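Endonuclease V isoform X2 (Ciona intestinalis, PDB 6OZI) probably cleaves nucleic acid strands near inosine, the product of adenosine deamination, in a metal-ion-dependent reaction, with eukaryotic members of the family acting on RNA. Local coordinates at residues 58-62 with 63-67; 229-232 with 233-236; 237-240 with 241-244. The protein carries 1 engineered substitution. All blocks are in the same frame, centred on the assembly; numbering follows the deposited sequence.

Contact 1. Residues 58-62 with 63-67; sequences VVLSY and PEMKQ
Ser61 meets the returning chain with three of its polar atoms. Its N donates to Lys66 O over 2.8 Å in a nearly straight bond (164°), while Ser61 O receives the N-H of Met65, also at 2.8 Å but from above the carbonyl plane. The hydroxyl supplies the third link: with chi1 at 58°, Ser61 OG is tucked between its own backbone N and carbonyl carbon, and from there accepts the N-H of Lys66 at 3.3 Å while resting against the CB atoms of Glu64 and Lys66.

Next door the chain doubles back through a cis peptide bond between Tyr62 and Pro63. That bond folds the proline under the phenol, and Pro63 CA lies over one face of the Tyr62 ring, 3.8 Å from its centroid, in a CH-pi contact. Met65 comes up alongside the tyrosine, pointing the same way; bends at its second and third torsions carry Met65 CE obliquely to within 3.6 Å of Tyr62 CD2. The sulfur behind that methyl, Met65 SD, packs 4.0 Å from Leu60 CD2. Leu60 in turn sets its CG against Gln67 CA at 3.8 Å, where the two residues form an antiparallel, non-hydrogen-bonded pair.

Further out, Tyr62 leans on Leu32 and Val35, and Leu60 and Met65 both reach Glu227 at the start of helix 227-243. Met65 itself has positive phi and psi, the left-handed helical conformation that helps the backbone turn. Taken together this is the turn of a beta hairpin: strand 52-61 ends, a short loop with a cis-proline reverses the chain, and strand 67-76 returns along its flank as an outermost strand of the mixed sheet in this RNase H-like fold.

Contact 2. Residues 229-232 with 233-236; sequences IKMA and NKWS. Engineered in segment 233-236: Asn233 (natural residue Asp). With nucleotides of chain D.
Met231 and Trp235, one turn apart on helix 227-243, form a Met-aromatic contact on the flank of this helix. With its CG anti to its own carbonyl carbon (chi1 -62°) and a bend at chi2, Met231 brings SD beside the indole, 5.0 Å from the centroid of the five-membered ring of Trp235 and oblique to it, 49° off the ring normal. Lys234 completes the cluster: its chain runs beside Met231 in the same direction, bringing Lys234 NZ to 3.7 Å from Met231 SD, and its CE sits 3.5 Å above the plane of the Trp235 ring, toward the rim. The helix backbone underneath is regular, as in the almost perfectly straight bond from Trp235 N to Met231 O (2.9 Å, 177°). On the pyrrole side of the indole, Trp235 NE1 donates to Gln67 OE1 on the neighbouring strand. With an alanine in place of Trp235, the Gln67 oxygen would probably lose its donor, and the chains of Met231 and Lys234 would be freer to turn.

Lys230 faces the nucleic acid. Its NZ donates to OP2 of DC11 of chain D at 3.0 Å, and Thr223 and Glu227 also hold the ammonium group, which probably fixes it toward the phosphate. Asn233 is engineered, replacing the natural aspartate; its ND2 donates to Asp42. That position, beside Asp42 and a DNA phosphate, is consistent with the active site of a metal-dependent, RNase H-like nuclease. A water donates to Lys230 O at 2.6 Å and, weakly, to Asn233 OD1, joining successive turns. Ser236 OG lies 3.0 Å from Ala232 O and 2.9 Å from Asn233 O, two carbonyls for one proton.

The helix lies against the sheet: Ile229 packs on Leu114 of strand 112-116, Ala232 on Val58 of strand 52-61 and Asp42 of strand 37-45, and Trp235 reaches Cys56 of strand 52-61 and Met70 of strand 67-76.

Contact 3. Residues 237-240 with 241-244; sequences RKEL and KKIE
Lys242 lies alongside Lys238 one helical turn back, the two chains pointing the same way, with Lys242 NZ 3.3 Å from Lys238 CE. The ammonium nitrogens themselves, Lys238 NZ and Lys242 NZ, are 4.1 Å apart, a like-charge approach that Glu239 probably eases. A water joins Glu239 to Lys242, donating to OE1 of the first and accepting from NZ of the second. The other carboxylate oxygen, Glu239 OE2, touches the CG2 methyl of Ile243 as those two side chains cross at about a right angle.

Lys241 works on another side of the helix. Its N donates to Arg237 O at 2.9 Å, and bends at its second and fourth torsions swing the ammonium group forward along the helix to Glu244. There Lys241 NZ forms a 2.7 Å salt bridge with Glu244 OE1, on the syn lone pair of that oxygen. A phosphate of the bound DNA is its second ionic partner, and the remaining oxygen of the carboxylate, Glu244 OE2, is bonded to Ser46 OG, so the glutamate is held from two directions.

Leu240 has more surface buried here than any other residue, much of it round its backbone. Its O lies 3.5 Å from Ile243 CG1 and 3.3 Å from Glu244 CB. Ile243 N bonds to Glu239 O and only weakly to Leu240 O. With CG anti to the backbone N (chi1 176°), the leucine's branched end is turned to the sheet.

This last part of helix 227-243 lies against the sheet where Leu240 packs on Ser44 of strand 37-45 and, with Ile243, on Leu52 and Val54 of strand 52-61; Lys242 meanwhile packs on Glu244 of the second subunit.

Contacts 2 and 3 are successive lengths of one helix, 227-243, whereas contact 1 is the hairpin turn joining two strands that this helix lies against. Contacts 1 and 2 meet through the hairpin glutamine and the helix indole. Both are partly buried, each mixing buried residues with more exposed ones; contact 3 is at the surface, where Leu240 alone is buried, and its nearest atoms are about 10 Å from contact 1. Chemistry follows place. Backbone bonds and apolar packing shape the hairpin, a sulfur-aromatic cluster beside phosphate-binding lysine marks the middle of the helix, and charges, water and DNA phosphates dominate at its C-terminal end.

Contact 1. Residues 58-62 with 63-67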
ATOM      1  N   VAL A  58      -1.047  15.041  15.410  1.00 25.41           N
ATOM      2  CA  VAL A  58      -0.860  16.088  14.417  1.00 24.79           C
ATOM      3  C   VAL A  58      -1.830  17.216  14.726  1.00 25.26           C
ATOM      4  O   VAL A  58      -2.860  17.019  15.373  1.00 25.91           O
ATOM      5  CB  VAL A  58      -1.088  15.583  12.976  1.00 23.21           C
ATOM      6  CG1 VAL A  58      -0.025  14.566  12.575  1.00 21.95           C
ATOM      7  CG2 VAL A  58      -2.481  14.979  12.849  1.00 21.89           C
ATOM      8  N   VAL A  59      -1.477  18.415  14.270  1.00 24.59           N
ATOM      9  CA  VAL A  59      -2.385  19.553  14.282  1.00 25.19           C
ATOM     10  C   VAL A  59      -2.353  20.196  12.904  1.00 27.06           C
ATOM     11  O   VAL A  59      -1.276  20.552  12.405  1.00 29.54           O
ATOM     12  CB  VAL A  59      -2.031  20.593  15.363  1.00 25.90           C
ATOM     13  CG1 VAL A  59      -3.067  21.711  15.365  1.00 26.49           C
ATOM     14  CG2 VAL A  59      -1.956  19.951  16.739  1.00 25.52           C
ATOM     15  N   LEU A  60      -3.535  20.360  12.307  1.00 27.20           N
ATOM     16  CA  LEU A  60      -3.718  21.005  11.016  1.00 26.75           C
ATOM     17  C   LEU A  60      -4.552  22.263  11.201  1.00 28.37           C
ATOM     18  O   LEU A  60      -5.463  22.303  12.031  1.00 29.69           O
ATOM     19  CB  LEU A  60      -4.424  20.082  10.011  1.00 23.67           C
ATOM     20  CG  LEU A  60      -3.633  18.941   9.368  1.00 21.66           C
ATOM     21  CD1 LEU A  60      -3.245  17.873  10.380  1.00 18.93           C
ATOM     22  CD2 LEU A  60      -4.431  18.329   8.229  1.00 21.40           C
ATOM     23  N   SER A  61      -4.244  23.292  10.416  1.00 26.31           N
ATOM     24  CA  SER A  61      -5.046  24.503  10.468  1.00 27.62           C
ATOM     25  C   SER A  61      -6.431  24.243   9.891  1.00 27.97           C
ATOM     26  O   SER A  61      -6.630  23.339   9.078  1.00 24.89           O
ATOM     27  CB  SER A  61      -4.364  25.642   9.711  1.00 28.70           C
ATOM     28  OG  SER A  61      -4.122  25.284   8.363  1.00 29.00           O
ATOM     29  N   TYR A  62      -7.393  25.042  10.337  1.00 28.18           N
ATOM     30  CA  TYR A  62      -8.759  24.959   9.839  1.00 29.36           C
ATOM     31  C   TYR A  62      -9.181  26.338   9.357  1.00 31.10           C
ATOM     32  O   TYR A  62      -9.024  27.316  10.087  1.00 32.41           O
ATOM     33  CB  TYR A  62      -9.718  24.462  10.925  1.00 28.97           C
ATOM     34  CG  TYR A  62     -11.088  24.092  10.394  1.00 29.10           C
ATOM     35  CD1 TYR A  62     -12.041  25.066  10.119  1.00 30.65           C
ATOM     36  CD2 TYR A  62     -11.425  22.764  10.170  1.00 28.59           C
ATOM     37  CE1 TYR A  62     -13.293  24.724   9.615  1.00 31.76           C
ATOM     38  CE2 TYR A  62     -12.667  22.410   9.674  1.00 29.99           C
ATOM     39  CZ  TYR A  62     -13.600  23.394   9.401  1.00 31.69           C
ATOM     40  OH  TYR A  62     -14.834  23.038   8.915  1.00 31.72           O
ATOM     41  N   PRO A  63      -9.760  26.422   8.148  1.00 30.80           N
ATOM     42  CA  PRO A  63     -10.108  25.305   7.258  1.00 30.56           C
ATOM     43  C   PRO A  63      -9.065  24.938   6.200  1.00 30.77           C
ATOM     44  O   PRO A  63      -9.372  24.130   5.326  1.00 30.41           O
ATOM     45  CB  PRO A  63     -11.370  25.819   6.570  1.00 31.44           C
ATOM     46  CG  PRO A  63     -11.114  27.297   6.447  1.00 32.46           C
ATOM     47  CD  PRO A  63     -10.290  27.702   7.648  1.00 31.66           C
ATOM     48  N   GLU A  64      -7.862  25.508   6.274  1.00 29.07           N
ATOM     49  CA  GLU A  64      -6.883  25.306   5.209  1.00 30.59           C
ATOM     50  C   GLU A  64      -6.337  23.879   5.157  1.00 30.24           C
ATOM     51  O   GLU A  64      -5.825  23.473   4.110  1.00 32.44           O
ATOM     52  CB  GLU A  64      -5.725  26.291   5.364  1.00 33.13           C
ATOM     53  CG  GLU A  64      -6.091  27.741   5.103  1.00 37.90           C
ATOM     54  CD  GLU A  64      -6.748  28.415   6.303  1.00 40.53           C
ATOM     55  OE1 GLU A  64      -6.873  27.768   7.367  1.00 39.40           O
ATOM     56  OE2 GLU A  64      -7.137  29.597   6.178  1.00 43.77           O
ATOM     57  N   MET A  65      -6.440  23.118   6.251  1.00 28.84           N
ATOM     58  CA  MET A  65      -5.967  21.726   6.313  1.00 29.49           C
ATOM     59  C   MET A  65      -4.465  21.624   6.070  1.00 30.19           C
ATOM     60  O   MET A  65      -3.986  20.678   5.448  1.00 31.90           O
ATOM     61  CB  MET A  65      -6.725  20.810   5.348  1.00 29.42           C
ATOM     62  CG  MET A  65      -8.129  20.456   5.788  1.00 28.60           C
ATOM     63  SD  MET A  65      -8.158  19.665   7.411  1.00 29.46           S
ATOM     64  CE  MET A  65      -8.843  21.013   8.368  1.00 29.81           C
ATOM     65  N   LYS A  66      -3.716  22.605   6.555  1.00 29.26           N
ATOM     66  CA  LYS A  66      -2.262  22.604   6.467  1.00 30.89           C
ATOM     67  C   LYS A  66      -1.673  22.115   7.781  1.00 28.11           C
ATOM     68  O   LYS A  66      -2.001  22.641   8.849  1.00 25.70           O
ATOM     69  CB  LYS A  66      -1.732  23.999   6.138  1.00 36.55           C
ATOM     70  CG  LYS A  66      -2.091  24.521   4.750  1.00 42.85           C
ATOM     71  CD  LYS A  66      -1.191  23.907   3.679  1.00 48.12           C
ATOM     72  CE  LYS A  66      -1.781  22.679   2.995  1.00 50.61           C
ATOM     73  NZ  LYS A  66      -0.779  22.092   2.041  1.00 52.69           N
ATOM     74  N   GLN A  67      -0.804  21.113   7.697  1.00 28.02           N
ATOM     75  CA  GLN A  67      -0.188  20.549   8.889  1.00 28.38           C
ATOM     76  C   GLN A  67       0.735  21.587   9.525  1.00 28.28           C
ATOM     77  O   GLN A  67       1.626  22.131   8.860  1.00 28.19           O
ATOM     78  CB  GLN A  67       0.592  19.285   8.536  1.00 29.75           C
ATOM     79  CG  GLN A  67       1.096  18.511   9.741  1.00 31.70           C
ATOM     80  CD  GLN A  67       1.915  17.300   9.333  1.00 34.26           C
ATOM     81  OE1 GLN A  67       1.395  16.361   8.726  1.00 35.48           O
ATOM     82  NE2 GLN A  67       3.207  17.321   9.654  1.00 33.21           N
TER

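Contact 2. Residues 229-232 with 233-236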
ATOM      1  N   ILE A 229      -6.824  12.720  10.273  1.00 24.78           N
ATOM      2  CA  ILE A 229      -6.714  11.273  10.410  1.00 23.74           C
ATOM      3  C   ILE A 229      -5.677  10.730   9.440  1.00 24.62           C
ATOM      4  O   ILE A 229      -4.797   9.940   9.813  1.00 26.72           O
ATOM      5  CB  ILE A 229      -8.087  10.622  10.183  1.00 23.35           C
ATOM      6  CG1 ILE A 229      -9.041  11.035  11.305  1.00 23.81           C
ATOM      7  CG2 ILE A 229      -7.955   9.118  10.048  1.00 23.09           C
ATOM      8  CD1 ILE A 229     -10.447  10.668  11.039  1.00 26.06           C
ATOM      9  N   LYS A 230      -5.759  11.167   8.182  1.00 24.44           N
ATOM     10  CA  LYS A 230      -4.813  10.731   7.166  1.00 23.95           C
ATOM     11  C   LYS A 230      -3.381  10.976   7.618  1.00 23.29           C
ATOM     12  O   LYS A 230      -2.516  10.095   7.504  1.00 24.63           O
ATOM     13  CB  LYS A 230      -5.108  11.457   5.849  1.00 24.45           C
ATOM     14  CG  LYS A 230      -4.083  11.193   4.757  1.00 26.41           C
ATOM     15  CD  LYS A 230      -4.323  12.050   3.515  1.00 24.83           C
ATOM     16  CE  LYS A 230      -5.673  11.745   2.882  1.00 27.51           C
ATOM     17  NZ  LYS A 230      -5.883  12.524   1.621  1.00 30.70           N
ATOM     18  N   MET A 231      -3.119  12.162   8.170  1.00 21.41           N
ATOM     19  CA  MET A 231      -1.749  12.510   8.508  1.00 24.02           C
ATOM     20  C   MET A 231      -1.262  11.735   9.729  1.00 24.88           C
ATOM     21  O   MET A 231      -0.154  11.182   9.715  1.00 26.49           O
ATOM     22  CB  MET A 231      -1.636  14.021   8.694  1.00 25.16           C
ATOM     23  CG  MET A 231      -1.980  14.752   7.414  1.00 27.46           C
ATOM     24  SD  MET A 231      -0.899  14.177   6.094  1.00 32.73           S
ATOM     25  CE  MET A 231      -1.512  15.096   4.683  1.00 34.54           C
ATOM     26  N   ALA A 232      -2.076  11.669  10.791  1.00 24.64           N
ATOM     27  CA  ALA A 232      -1.661  10.916  11.981  1.00 24.84           C
ATOM     28  C   ALA A 232      -1.373   9.455  11.642  1.00 26.83           C
ATOM     29  O   ALA A 232      -0.361   8.885  12.090  1.00 27.30           O
ATOM     30  CB  ALA A 232      -2.723  11.018  13.078  1.00 22.16           C
ATOM     31  N   ASN A 233      -2.248   8.840  10.840  1.00 27.26           N
ATOM     32  CA  ASN A 233      -2.036   7.457  10.422  1.00 28.39           C
ATOM     33  C   ASN A 233      -0.751   7.317   9.608  1.00 28.29           C
ATOM     34  O   ASN A 233       0.073   6.422   9.865  1.00 28.96           O
ATOM     35  CB  ASN A 233      -3.262   6.983   9.633  1.00 31.32           C
ATOM     36  CG  ASN A 233      -3.113   5.573   9.082  1.00 35.35           C
ATOM     37  OD1 ASN A 233      -3.056   5.376   7.866  1.00 36.96           O
ATOM     38  ND2 ASN A 233      -3.037   4.585   9.972  1.00 36.11           N
ATOM     39  N   LYS A 234      -0.531   8.236   8.663  1.00 28.28           N
ATOM     40  CA  LYS A 234       0.651   8.127   7.816  1.00 27.67           C
ATOM     41  C   LYS A 234       1.938   8.228   8.632  1.00 28.53           C
ATOM     42  O   LYS A 234       2.793   7.337   8.565  1.00 27.45           O
ATOM     43  CB  LYS A 234       0.629   9.176   6.705  1.00 26.72           C
ATOM     44  CG  LYS A 234       1.919   9.157   5.879  1.00 29.15           C
ATOM     45  CD  LYS A 234       1.920  10.150   4.709  1.00 30.92           C
ATOM     46  CE  LYS A 234       1.745  11.584   5.157  1.00 30.15           C
ATOM     47  NZ  LYS A 234       1.666  12.486   3.971  1.00 33.89           N
ATOM     48  N   TRP A 235       2.087   9.294   9.428  1.00 26.23           N
ATOM     49  CA  TRP A 235       3.363   9.502  10.109  1.00 27.72           C
ATOM     50  C   TRP A 235       3.610   8.430  11.168  1.00 28.17           C
ATOM     51  O   TRP A 235       4.757   7.985  11.347  1.00 28.35           O
ATOM     52  CB  TRP A 235       3.436  10.902  10.723  1.00 28.93           C
ATOM     53  CG  TRP A 235       3.205  12.047   9.738  1.00 29.77           C
ATOM     54  CD1 TRP A 235       2.270  13.036   9.846  1.00 29.14           C
ATOM     55  CD2 TRP A 235       3.901  12.294   8.502  1.00 29.64           C
ATOM     56  NE1 TRP A 235       2.355  13.889   8.775  1.00 29.84           N
ATOM     57  CE2 TRP A 235       3.342  13.454   7.933  1.00 29.11           C
ATOM     58  CE3 TRP A 235       4.948  11.652   7.827  1.00 32.27           C
ATOM     59  CZ2 TRP A 235       3.791  13.987   6.727  1.00 30.79           C
ATOM     60  CZ3 TRP A 235       5.394  12.185   6.622  1.00 33.57           C
ATOM     61  CH2 TRP A 235       4.814  13.339   6.087  1.00 33.10           C
ATOM     62  N   SER A 236       2.559   7.997  11.880  1.00 26.29           N
ATOM     63  CA  SER A 236       2.761   6.909  12.835  1.00 27.48           C
ATOM     64  C   SER A 236       3.282   5.658  12.130  1.00 29.07           C
ATOM     65  O   SER A 236       4.255   5.034  12.586  1.00 28.52           O
ATOM     66  CB  SER A 236       1.470   6.609  13.598  1.00 28.04           C
ATOM     67  OG  SER A 236       0.484   6.070  12.742  1.00 29.72           O
TER
ATOM     68  P    DC D  11      -3.982  11.445  -1.284  1.00 43.19           P
ATOM     69  OP1  DC D  11      -3.879  12.874  -1.654  1.00 46.35           O
ATOM     70  OP2  DC D  11      -3.814  11.000   0.119  1.00 40.63           O
ATOM     71  O5'  DC D  11      -5.414  10.970  -1.755  1.00 42.13           O
ATOM     72  C5'  DC D  11      -5.747   9.616  -1.674  1.00 39.32           C
ATOM     73  C4'  DC D  11      -6.432   9.173  -2.941  1.00 35.88           C
ATOM     74  O4'  DC D  11      -5.485   8.496  -3.781  1.00 35.51           O
ATOM     75  C3'  DC D  11      -7.554   8.194  -2.719  1.00 32.95           C
ATOM     76  O3'  DC D  11      -8.740   8.915  -2.552  1.00 30.13           O
ATOM     77  C2'  DC D  11      -7.573   7.381  -4.011  1.00 33.82           C
ATOM     78  C1'  DC D  11      -6.127   7.457  -4.485  1.00 34.97           C
ATOM     79  N1   DC D  11      -5.334   6.204  -4.294  1.00 35.11           N
ATOM     80  C2   DC D  11      -5.496   5.151  -5.190  1.00 34.64           C
ATOM     81  O2   DC D  11      -6.321   5.269  -6.100  1.00 35.62           O
ATOM     82  N3   DC D  11      -4.751   4.031  -5.030  1.00 33.97           N
ATOM     83  C4   DC D  11      -3.870   3.951  -4.038  1.00 34.23           C
ATOM     84  N4   DC D  11      -3.155   2.825  -3.921  1.00 33.34           N
ATOM     85  C5   DC D  11      -3.686   5.021  -3.113  1.00 35.71           C
ATOM     86  C6   DC D  11      -4.428   6.120  -3.281  1.00 35.71           C
TER
HETATM   87  O   HOH W   1      -2.761   8.087   5.855  1.00 30.58           O

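Contact 3. Residues 237-240 with 241-244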
ATOM      1  N   ARG A 237       2.673   5.306  10.983  1.00 30.20           N
ATOM      2  CA  ARG A 237       3.079   4.095  10.264  1.00 31.74           C
ATOM      3  C   ARG A 237       4.505   4.211   9.738  1.00 30.51           C
ATOM      4  O   ARG A 237       5.307   3.275   9.865  1.00 30.81           O
ATOM      5  CB  ARG A 237       2.143   3.835   9.085  1.00 33.58           C
ATOM      6  CG  ARG A 237       2.510   2.571   8.315  1.00 38.99           C
ATOM      7  CD  ARG A 237       1.779   2.445   6.979  1.00 44.55           C
ATOM      8  NE  ARG A 237       0.340   2.655   7.049  1.00 48.93           N
ATOM      9  CZ  ARG A 237      -0.267   3.695   6.474  1.00 51.56           C
ATOM     10  NH1 ARG A 237       0.450   4.587   5.790  1.00 52.26           N
ATOM     11  NH2 ARG A 237      -1.585   3.842   6.566  1.00 52.02           N
ATOM     12  N   LYS A 238       4.832   5.356   9.140  1.00 30.62           N
ATOM     13  CA  LYS A 238       6.151   5.544   8.550  1.00 31.68           C
ATOM     14  C   LYS A 238       7.235   5.441   9.613  1.00 30.18           C
ATOM     15  O   LYS A 238       8.243   4.744   9.427  1.00 30.48           O
ATOM     16  CB  LYS A 238       6.203   6.893   7.829  1.00 34.98           C
ATOM     17  CG  LYS A 238       7.572   7.291   7.305  1.00 40.16           C
ATOM     18  CD  LYS A 238       7.502   8.645   6.605  1.00 43.58           C
ATOM     19  CE  LYS A 238       8.882   9.129   6.177  1.00 49.15           C
ATOM     20  NZ  LYS A 238       8.805  10.400   5.395  1.00 52.62           N
ATOM     21  N   GLU A 239       7.033   6.112  10.749  1.00 29.57           N
ATOM     22  CA  GLU A 239       8.021   6.010  11.809  1.00 30.23           C
ATOM     23  C   GLU A 239       8.127   4.579  12.318  1.00 30.17           C
ATOM     24  O   GLU A 239       9.232   4.095  12.579  1.00 29.05           O
ATOM     25  CB  GLU A 239       7.690   6.971  12.950  1.00 32.22           C
ATOM     26  CG  GLU A 239       8.678   6.905  14.119  1.00 35.29           C
ATOM     27  CD  GLU A 239      10.074   7.397  13.763  1.00 40.43           C
ATOM     28  OE1 GLU A 239      10.240   8.059  12.716  1.00 39.49           O
ATOM     29  OE2 GLU A 239      11.017   7.123  14.538  1.00 45.88           O
ATOM     30  N   LEU A 240       7.000   3.865  12.420  1.00 32.09           N
ATOM     31  CA  LEU A 240       7.085   2.474  12.864  1.00 34.74           C
ATOM     32  C   LEU A 240       7.928   1.639  11.904  1.00 35.42           C
ATOM     33  O   LEU A 240       8.800   0.871  12.331  1.00 36.25           O
ATOM     34  CB  LEU A 240       5.691   1.862  13.012  1.00 34.38           C
ATOM     35  CG  LEU A 240       5.789   0.375  13.375  1.00 36.25           C
ATOM     36  CD1 LEU A 240       6.021   0.177  14.863  1.00 37.78           C
ATOM     37  CD2 LEU A 240       4.576  -0.379  12.928  1.00 37.13           C
ATOM     38  N   LYS A 241       7.700   1.798  10.596  1.00 33.54           N
ATOM     39  CA  LYS A 241       8.486   1.055   9.619  1.00 36.08           C
ATOM     40  C   LYS A 241       9.959   1.431   9.660  1.00 38.61           C
ATOM     41  O   LYS A 241      10.811   0.601   9.327  1.00 40.56           O
ATOM     42  CB  LYS A 241       7.932   1.263   8.209  1.00 37.52           C
ATOM     43  CG  LYS A 241       7.151   0.072   7.685  1.00 39.80           C
ATOM     44  CD  LYS A 241       5.872  -0.159   8.463  1.00 40.65           C
ATOM     45  CE  LYS A 241       5.192  -1.441   8.004  1.00 43.67           C
ATOM     46  NZ  LYS A 241       6.027  -2.646   8.310  1.00 45.41           N
ATOM     47  N   LYS A 242      10.286   2.664  10.056  1.00 36.88           N
ATOM     48  CA  LYS A 242      11.700   3.026  10.132  1.00 40.46           C
ATOM     49  C   LYS A 242      12.423   2.269  11.241  1.00 39.94           C
ATOM     50  O   LYS A 242      13.549   1.801  11.041  1.00 42.23           O
ATOM     51  CB  LYS A 242      11.859   4.534  10.326  1.00 44.09           C
ATOM     52  CG  LYS A 242      12.033   5.291   9.028  1.00 47.99           C
ATOM     53  CD  LYS A 242      11.999   6.791   9.253  1.00 52.12           C
ATOM     54  CE  LYS A 242      11.576   7.525   7.983  1.00 54.16           C
ATOM     55  NZ  LYS A 242      11.484   9.000   8.196  1.00 56.30           N
ATOM     56  N   ILE A 243      11.785   2.109  12.402  1.00 38.02           N
ATOM     57  CA  ILE A 243      12.434   1.510  13.567  1.00 40.34           C
ATOM     58  C   ILE A 243      12.126   0.033  13.724  1.00 41.72           C
ATOM     59  O   ILE A 243      12.634  -0.596  14.659  1.00 44.49           O
ATOM     60  CB  ILE A 243      12.037   2.253  14.859  1.00 41.31           C
ATOM     61  CG1 ILE A 243      10.561   1.999  15.178  1.00 39.08           C
ATOM     62  CG2 ILE A 243      12.301   3.738  14.718  1.00 42.81           C
ATOM     63  CD1 ILE A 243      10.038   2.826  16.324  1.00 40.30           C
ATOM     64  N   GLU A 244      11.305  -0.538  12.856  1.00 42.38           N
ATOM     65  CA  GLU A 244      10.908  -1.930  13.009  1.00 45.12           C
ATOM     66  C   GLU A 244      12.101  -2.849  12.790  1.00 47.73           C
ATOM     67  O   GLU A 244      12.947  -2.597  11.930  1.00 47.39           O
ATOM     68  CB  GLU A 244       9.780  -2.264  12.035  1.00 46.08           C
ATOM     69  CG  GLU A 244       9.078  -3.582  12.297  1.00 48.93           C
ATOM     70  CD  GLU A 244       7.770  -3.686  11.530  1.00 49.45           C
ATOM     71  OE1 GLU A 244       7.642  -3.011  10.484  1.00 49.18           O
ATOM     72  OE2 GLU A 244       6.870  -4.428  11.979  1.00 51.01           O
ATOM     73  OXT GLU A 244      12.251  -3.859  13.481  1.00 50.43           O
TER
HETATM   74  O   HOH W   2       9.436   8.675  10.374  1.00 34.52           O